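Local coordinates for shikimate dehydrogenase (Thermotoga maritima, PDB 3U62), which probably catalyses the reversible NADPH-linked reduction of 3-dehydroshikimate to shikimate on the pathway to chorismate and the aromatic amino acids, at residues 217-220 / 221-225; 201-204 / 205-209; 155-158 / 159-162. One frame throughout, in Å; residues are numbered along the deposited sequence.

In the fold
Along the chain the order is interaction 3, then 2, then 1, and each is the start of a helix that follows a strand of the six-stranded parallel sheet, a Rossmann-type NADP-binding fold. Interactions 1 and 3 stand at its two outermost strands, 217-219 and 153-156, with centres about 23 Å apart. Interaction 2 begins helix 205-213, which leads on to strand 217-219; its centre is about 10 Å from that of interaction 1 and about 20 Å from that of interaction 3. From interaction 1, helix 222-235 leads out toward the substrate-binding domain. Only interactions 1 and 2 touch, through a salt bridge and apolar contacts, and both carry residues predicted to bind substrate or cofactor.

Interaction 1 (217-220 / 221-225); sequences HIIK and GNLMF
The carboxamide of Asn222 turns its OD1 end back to Lys220: Lys220 CB lies 3.8 Å from Asn222 OD1, and the ND2 end is bonded to the carbonyl of Val251. This is a strand-turn-helix junction at the edge of the Rossmann-type sheet, where strand 217-219 gives way to helix 222-235. The amide gets there because Asn222 CG sits between its backbone N and carbonyl carbon (chi1 60°), which folds the group over the turn. Two acceptors, Lys220 O and Asn222 OD1, come within 3.3 Å of each other and cannot bond. The link between the two residues runs through a water that donates to Asn222 OD1 at 2.8 Å and accepts from Lys220 N at 2.9 Å. With Val251 at one end and this water at the other, the orientation of the amide is well determined.

The Lys220 chain bends at chi3 and carries its ammonium group away from the turn, to a salt bridge with Asp203. Ile219 and Leu223 supply the apolar part. Ile219 CG2, anti to its backbone N, meets Leu223 CD1 at 4.1 Å, the two side chains set at a slant to each other. Ile219 also lies on Leu195 and Tyr197 of the adjacent strand, while Leu223 touches Ser101 of helix 94-101. Gly221, predicted to bind NADP(+), occupies the bend itself, and its carbonyl takes the first helical bond, from Phe225 N. A second water spans the helix start, donating to Lys220 O and accepting from Met224 N, each at 2.8 Å.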
loop_
_atom_site.group_PDB
_atom_site.type_symbol
_atom_site.label_atom_id
_atom_site.label_comp_id
_atom_site.label_asym_id
_atom_site.label_seq_id
_atom_site.Cartn_x
_atom_site.Cartn_y
_atom_site.Cartn_z
ATOM N N HIS A 217 8.046 12.903 12.115
ATOM C CA HIS A 217 6.842 12.432 11.442
ATOM C C HIS A 217 6.698 10.926 11.558
ATOM O O HIS A 217 7.586 10.167 11.161
ATOM C CB HIS A 217 6.834 12.834 9.969
ATOM C CG HIS A 217 6.805 14.311 9.744
ATOM N ND1 HIS A 217 5.786 15.120 10.202
ATOM C CD2 HIS A 217 7.658 15.123 9.075
ATOM C CE1 HIS A 217 6.025 16.368 9.841
ATOM N NE2 HIS A 217 7.155 16.396 9.157
ATOM N N ILE A 218 5.569 10.504 12.117
ATOM C CA ILE A 218 5.234 9.093 12.233
ATOM C C ILE A 218 3.881 8.881 11.571
ATOM O O ILE A 218 2.841 9.285 12.105
ATOM C CB ILE A 218 5.220 8.626 13.702
ATOM C CG1 ILE A 218 6.572 8.918 14.358
ATOM C CG2 ILE A 218 4.899 7.136 13.789
ATOM C CD1 ILE A 218 6.494 9.207 15.848
ATOM N N ILE A 219 3.907 8.258 10.397
ATOM C CA ILE A 219 2.714 8.122 9.573
ATOM C C ILE A 219 2.346 6.650 9.398
ATOM O O ILE A 219 3.137 5.861 8.877
ATOM C CB ILE A 219 2.902 8.817 8.191
ATOM C CG1 ILE A 219 3.211 10.309 8.382
ATOM C CG2 ILE A 219 1.663 8.634 7.317
ATOM C CD1 ILE A 219 3.830 11.001 7.156
ATOM N N LYS A 220 1.147 6.288 9.854
ATOM C CA LYS A 220 0.610 4.941 9.652
ATOM C C LYS A 220 -0.082 4.854 8.295
ATOM O O LYS A 220 -0.156 5.841 7.560
ATOM C CB LYS A 220 -0.386 4.560 10.751
ATOM C CG LYS A 220 0.102 4.724 12.180
ATOM C CD LYS A 220 -0.955 4.231 13.165
ATOM C CE LYS A 220 -2.217 5.097 13.147
ATOM N NZ LYS A 220 -3.266 4.559 14.058
ATOM N N GLY A 221 -0.604 3.673 7.978
ATOM C CA GLY A 221 -1.182 3.409 6.662
ATOM C C GLY A 221 -2.551 4.003 6.385
ATOM O O GLY A 221 -3.092 3.815 5.293
ATOM N N ASN A 222 -3.113 4.718 7.358
ATOM C CA ASN A 222 -4.461 5.273 7.217
ATOM C C ASN A 222 -4.591 6.371 6.156
ATOM O O ASN A 222 -5.599 6.422 5.445
ATOM C CB ASN A 222 -5.023 5.738 8.567
ATOM C CG ASN A 222 -4.175 6.814 9.222
ATOM O OD1 ASN A 222 -2.953 6.850 9.069
ATOM N ND2 ASN A 222 -4.826 7.699 9.970
ATOM N N LEU A 223 -3.586 7.243 6.052
ATOM C CA LEU A 223 -3.581 8.290 5.022
ATOM C C LEU A 223 -3.434 7.703 3.621
ATOM O O LEU A 223 -4.138 8.113 2.695
ATOM C CB LEU A 223 -2.471 9.318 5.281
ATOM C CG LEU A 223 -2.745 10.483 6.240
ATOM C CD1 LEU A 223 -1.439 11.190 6.580
ATOM C CD2 LEU A 223 -3.751 11.475 5.648
ATOM N N MET A 224 -2.517 6.747 3.477
ATOM C CA MET A 224 -2.320 6.019 2.225
ATOM C C MET A 224 -3.615 5.335 1.790
ATOM O O MET A 224 -3.992 5.405 0.618
ATOM C CB MET A 224 -1.194 4.992 2.377
ATOM C CG MET A 224 -0.878 4.184 1.125
ATOM S SD MET A 224 0.349 2.906 1.458
ATOM C CE MET A 224 0.367 2.032 -0.106
ATOM N N PHE A 225 -4.288 4.687 2.740
ATOM C CA PHE A 225 -5.568 4.032 2.479
ATOM C C PHE A 225 -6.629 5.028 2.015
ATOM O O PHE A 225 -7.348 4.773 1.047
ATOM C CB PHE A 225 -6.070 3.272 3.713
ATOM C CG PHE A 225 -7.433 2.669 3.526
ATOM C CD1 PHE A 225 -7.578 1.425 2.921
ATOM C CD2 PHE A 225 -8.576 3.359 3.923
ATOM C CE1 PHE A 225 -8.838 0.867 2.728
ATOM C CE2 PHE A 225 -9.840 2.813 3.732
ATOM C CZ PHE A 225 -9.973 1.563 3.134
HETATM O O HOH W 1 -0.143 6.917 5.029
HETATM O O HOH W 2 -0.894 8.356 10.233
#

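Interaction 2 (201-204 / 205-209); sequences YFDT and PLVVK
Thr204 points its hydroxyl at the first turn of the helix, where OG1 accepts a weak hydrogen bond from Val207 N at 3.3 Å. The rotamer makes this possible: OG1 lies between the backbone N and the carbonyl carbon (chi1 57°), facing the amides, and the methyl CG2 is put opposite the carbonyl carbon. The same oxygen is hydrogen-bonded to Asp198 OD2, so the hydroxyl presumably donates to that carboxylate while accepting from Val207 N, which would fix its rotation. Val207 answers with its own branch: CG2, held beside the backbone N, comes within 3.4 Å of Thr204 OG1, the two side chains crossing at about a right angle.

Thr204 is thus the N-cap of helix 205-213, which runs from the loop after strand 195-198 in the Rossmann-type domain. Its carbonyl also serves the helix, taking Val208 N at 3.0 Å with an almost straight N-H...O angle of 172°. Val208 CG2 lies 3.3 Å from Thr204 O, beside the bonded N-H. Pro205 opens the helix as its first residue, a position where a missing N-H costs no helical bond; its ring carbon CD is forced to 3.4 Å from Thr204 CB, a close approach imposed by the peptide link to proline.

The other valine methyl, Val207 CG1, is anti to its backbone N and lies 4.0 Å from Asp203 OD1. The Asp203 carboxylate lies beside the first turn, by this methyl, and makes a salt bridge with Arg211, one turn beyond Val207. Leu206 turns the other way: with CG anti to the backbone N (chi1 175°) it leaves Thr204 and enters the apolar layer against Leu170, Val196 and Leu190.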
loop_
_atom_site.group_PDB
_atom_site.type_symbol
_atom_site.label_atom_id
_atom_site.label_comp_id
_atom_site.label_asym_id
_atom_site.label_seq_id
_atom_site.Cartn_x
_atom_site.Cartn_y
_atom_site.Cartn_z
ATOM N N TYR A 201 -2.261 -0.221 8.539
ATOM C CA TYR A 201 -3.319 0.723 8.859
ATOM C C TYR A 201 -3.362 1.134 10.338
ATOM O O TYR A 201 -3.656 2.287 10.659
ATOM C CB TYR A 201 -4.655 0.116 8.410
ATOM C CG TYR A 201 -5.863 0.940 8.757
ATOM C CD1 TYR A 201 -6.558 0.718 9.946
ATOM C CD2 TYR A 201 -6.311 1.948 7.906
ATOM C CE1 TYR A 201 -7.666 1.476 10.282
ATOM C CE2 TYR A 201 -7.424 2.718 8.234
ATOM C CZ TYR A 201 -8.096 2.471 9.423
ATOM O OH TYR A 201 -9.200 3.215 9.767
ATOM N N PHE A 202 -3.060 0.185 11.222
ATOM C CA PHE A 202 -3.170 0.378 12.672
ATOM C C PHE A 202 -1.794 0.441 13.341
ATOM O O PHE A 202 -0.775 0.169 12.700
ATOM C CB PHE A 202 -4.023 -0.740 13.294
ATOM C CG PHE A 202 -3.686 -2.126 12.793
ATOM C CD1 PHE A 202 -2.648 -2.859 13.366
ATOM C CD2 PHE A 202 -4.418 -2.706 11.757
ATOM C CE1 PHE A 202 -2.336 -4.140 12.909
ATOM C CE2 PHE A 202 -4.114 -3.987 11.293
ATOM C CZ PHE A 202 -3.071 -4.704 11.872
ATOM N N ASP A 203 -1.776 0.807 14.626
ATOM C CA ASP A 203 -0.537 0.890 15.402
ATOM C C ASP A 203 0.245 -0.415 15.368
ATOM O O ASP A 203 -0.296 -1.492 15.644
ATOM C CB ASP A 203 -0.822 1.273 16.858
ATOM C CG ASP A 203 -1.056 2.762 17.050
ATOM O OD1 ASP A 203 -1.005 3.533 16.066
ATOM O OD2 ASP A 203 -1.297 3.169 18.207
ATOM N N THR A 204 1.516 -0.303 15.004
ATOM C CA THR A 204 2.443 -1.422 15.020
ATOM C C THR A 204 3.521 -1.131 16.056
ATOM O O THR A 204 3.682 0.023 16.465
ATOM C CB THR A 204 3.114 -1.614 13.645
ATOM O OG1 THR A 204 3.782 -0.404 13.262
ATOM C CG2 THR A 204 2.082 -1.969 12.587
ATOM N N PRO A 205 4.263 -2.168 16.494
ATOM C CA PRO A 205 5.399 -1.925 17.382
ATOM C C PRO A 205 6.370 -0.864 16.847
ATOM O O PRO A 205 6.894 -0.071 17.631
ATOM C CB PRO A 205 6.077 -3.293 17.456
ATOM C CG PRO A 205 4.955 -4.255 17.301
ATOM C CD PRO A 205 4.021 -3.613 16.305
ATOM N N LEU A 206 6.595 -0.852 15.531
ATOM C CA LEU A 206 7.456 0.147 14.893
ATOM C C LEU A 206 6.952 1.575 15.122
ATOM O O LEU A 206 7.724 2.458 15.505
ATOM C CB LEU A 206 7.597 -0.133 13.389
ATOM C CG LEU A 206 8.378 0.874 12.531
ATOM C CD1 LEU A 206 9.858 0.912 12.904
ATOM C CD2 LEU A 206 8.207 0.562 11.054
ATOM N N VAL A 207 5.657 1.785 14.886
ATOM C CA VAL A 207 5.017 3.089 15.069
ATOM C C VAL A 207 5.072 3.528 16.536
ATOM O O VAL A 207 5.417 4.674 16.834
ATOM C CB VAL A 207 3.552 3.074 14.546
ATOM C CG1 VAL A 207 2.777 4.301 15.010
ATOM C CG2 VAL A 207 3.529 2.978 13.026
ATOM N N VAL A 208 4.740 2.602 17.435
ATOM C CA VAL A 208 4.759 2.857 18.876
ATOM C C VAL A 208 6.169 3.211 19.365
ATOM O O VAL A 208 6.335 4.133 20.169
ATOM C CB VAL A 208 4.169 1.657 19.672
ATOM C CG1 VAL A 208 4.333 1.854 21.178
ATOM C CG2 VAL A 208 2.697 1.458 19.325
ATOM N N LYS A 209 7.171 2.487 18.869
ATOM C CA LYS A 209 8.570 2.750 19.209
ATOM C C LYS A 209 9.006 4.130 18.721
ATOM O O LYS A 209 9.665 4.871 19.456
ATOM C CB LYS A 209 9.480 1.673 18.607
ATOM C CG LYS A 209 10.910 1.656 19.165
ATOM C CD LYS A 209 11.107 0.553 20.195
ATOM C CE LYS A 209 10.726 0.999 21.605
ATOM N NZ LYS A 209 10.891 -0.096 22.600
#

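Interaction 3 (155-158 / 159-162)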
loop_
_atom_site.group_PDB
_atom_site.type_symbol
_atom_site.label_atom_id
_atom_site.label_comp_id
_atom_site.label_asym_id
_atom_site.label_seq_id
_atom_site.Cartn_x
_atom_site.Cartn_y
_atom_site.Cartn_z
ATOM N N PHE A 155 19.524 -4.732 0.297
ATOM C CA PHE A 155 20.151 -5.342 1.465
ATOM C C PHE A 155 19.240 -6.418 2.049
ATOM O O PHE A 155 18.030 -6.411 1.810
ATOM C CB PHE A 155 20.437 -4.276 2.531
ATOM C CG PHE A 155 21.286 -3.136 2.041
ATOM C CD1 PHE A 155 20.699 -1.947 1.616
ATOM C CD2 PHE A 155 22.673 -3.249 2.005
ATOM C CE1 PHE A 155 21.480 -0.889 1.160
ATOM C CE2 PHE A 155 23.463 -2.197 1.551
ATOM C CZ PHE A 155 22.866 -1.013 1.129
ATOM N N SER A 156 19.822 -7.343 2.809
ATOM C CA SER A 156 19.048 -8.372 3.502
ATOM C C SER A 156 18.589 -7.871 4.872
ATOM O O SER A 156 19.130 -6.893 5.392
ATOM C CB SER A 156 19.855 -9.667 3.622
ATOM O OG SER A 156 21.171 -9.411 4.086
ATOM N N LEU A 157 17.596 -8.547 5.452
ATOM C CA LEU A 157 16.956 -8.086 6.690
ATOM C C LEU A 157 17.891 -8.041 7.904
ATOM O O LEU A 157 17.655 -7.264 8.839
ATOM C CB LEU A 157 15.705 -8.918 7.002
ATOM C CG LEU A 157 14.662 -8.316 7.951
ATOM C CD1 LEU A 157 13.877 -7.183 7.297
ATOM C CD2 LEU A 157 13.719 -9.392 8.470
ATOM N N ASP A 158 18.944 -8.859 7.889
ATOM C CA ASP A 158 19.950 -8.822 8.960
ATOM C C ASP A 158 20.750 -7.514 8.951
ATOM O O ASP A 158 21.383 -7.160 9.949
ATOM C CB ASP A 158 20.900 -10.017 8.857
ATOM C CG ASP A 158 21.581 -10.109 7.507
ATOM O OD1 ASP A 158 20.887 -10.406 6.515
ATOM O OD2 ASP A 158 22.809 -9.894 7.442
ATOM N N GLN A 159 20.711 -6.806 7.824
ATOM C CA GLN A 159 21.421 -5.538 7.676
ATOM C C GLN A 159 20.547 -4.336 8.033
ATOM O O GLN A 159 21.032 -3.202 8.041
ATOM C CB GLN A 159 21.955 -5.386 6.248
ATOM C CG GLN A 159 22.942 -6.462 5.826
ATOM C CD GLN A 159 23.385 -6.308 4.385
ATOM O OE1 GLN A 159 22.627 -6.582 3.455
ATOM N NE2 GLN A 159 24.627 -5.878 4.194
ATOM N N LEU A 160 19.271 -4.585 8.336
ATOM C CA LEU A 160 18.305 -3.509 8.592
ATOM C C LEU A 160 18.774 -2.523 9.660
ATOM O O LEU A 160 18.745 -1.311 9.448
ATOM C CB LEU A 160 16.921 -4.067 8.956
ATOM C CG LEU A 160 15.808 -3.035 9.195
ATOM C CD1 LEU A 160 15.485 -2.271 7.911
ATOM C CD2 LEU A 160 14.555 -3.713 9.726
ATOM N N ASP A 161 19.208 -3.056 10.797
ATOM C CA ASP A 161 19.643 -2.241 11.925
ATOM C C ASP A 161 20.783 -1.285 11.554
ATOM O O ASP A 161 20.736 -0.100 11.895
ATOM C CB ASP A 161 20.040 -3.145 13.095
ATOM C CG ASP A 161 20.255 -2.378 14.385
ATOM O OD1 ASP A 161 21.065 -2.839 15.216
ATOM O OD2 ASP A 161 19.618 -1.315 14.576
ATOM N N GLU A 162 21.791 -1.803 10.853
ATOM C CA GLU A 162 22.938 -0.999 10.418
ATOM C C GLU A 162 22.557 0.052 9.384
ATOM O O GLU A 162 23.039 1.188 9.447
ATOM C CB GLU A 162 24.029 -1.879 9.814
ATOM C CG GLU A 162 24.707 -2.834 10.769
ATOM C CD GLU A 162 25.351 -3.995 10.023
ATOM O OE1 GLU A 162 26.165 -3.761 9.090
ATOM O OE2 GLU A 162 25.044 -5.154 10.371
HETATM O O HOH W 3 18.756 -5.948 11.342
#
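Between Ser156 and Leu157 the backbone passes from extended to helical torsions, and a short 3-10 turn is closed by Gln159 N bonding to Ser156 O at 2.9 Å and Leu160 N to Leu157 O at 3.2 Å. In both bonds the donor stands well above the carbonyl plane.

The Gln159 side chain doubles back over the turn. CG is anti to the carbonyl carbon (chi1 -61°) and the chain then runs out extended, so that Gln159 OE1 reaches Ser156 N at 3.0 Å. The bond falls in the carbonyl plane of the amide, on a lone pair, and ties the side chain to the backbone of the residue three before it. The serine hydroxyl donates to Asp158 OD1 at 2.6 Å, on the syn side but somewhat out of the carboxylate plane. Asp158 lies alongside Gln159, its carboxylate plane only 13° from that of the amide.

Phe155 flanks the amide from the strand side. Gln159 OE1 is at the edge of the ring, in its plane and 3.6 Å from Phe155 CD2, with ring and amide 71° apart. On the inner side Leu157 CD1 and Leu160 CD2 meet at 4.3 Å, and both leucines continue onto Val114 and Val138, seating the turn on the parallel sheet; Leu157 also touches Arg140, a predicted NADP(+) contact.

Because Ser156 supplies an N-H, the oxygen rather than the nitrogen of the Gln159 amide must face it, which settles the amide's orientation. Two like charges lie near the helix's amino end, Asp158 OD2 being 6.0 Å from Glu162 OE2; their mutual repulsion might be partly offset by the helix dipole there.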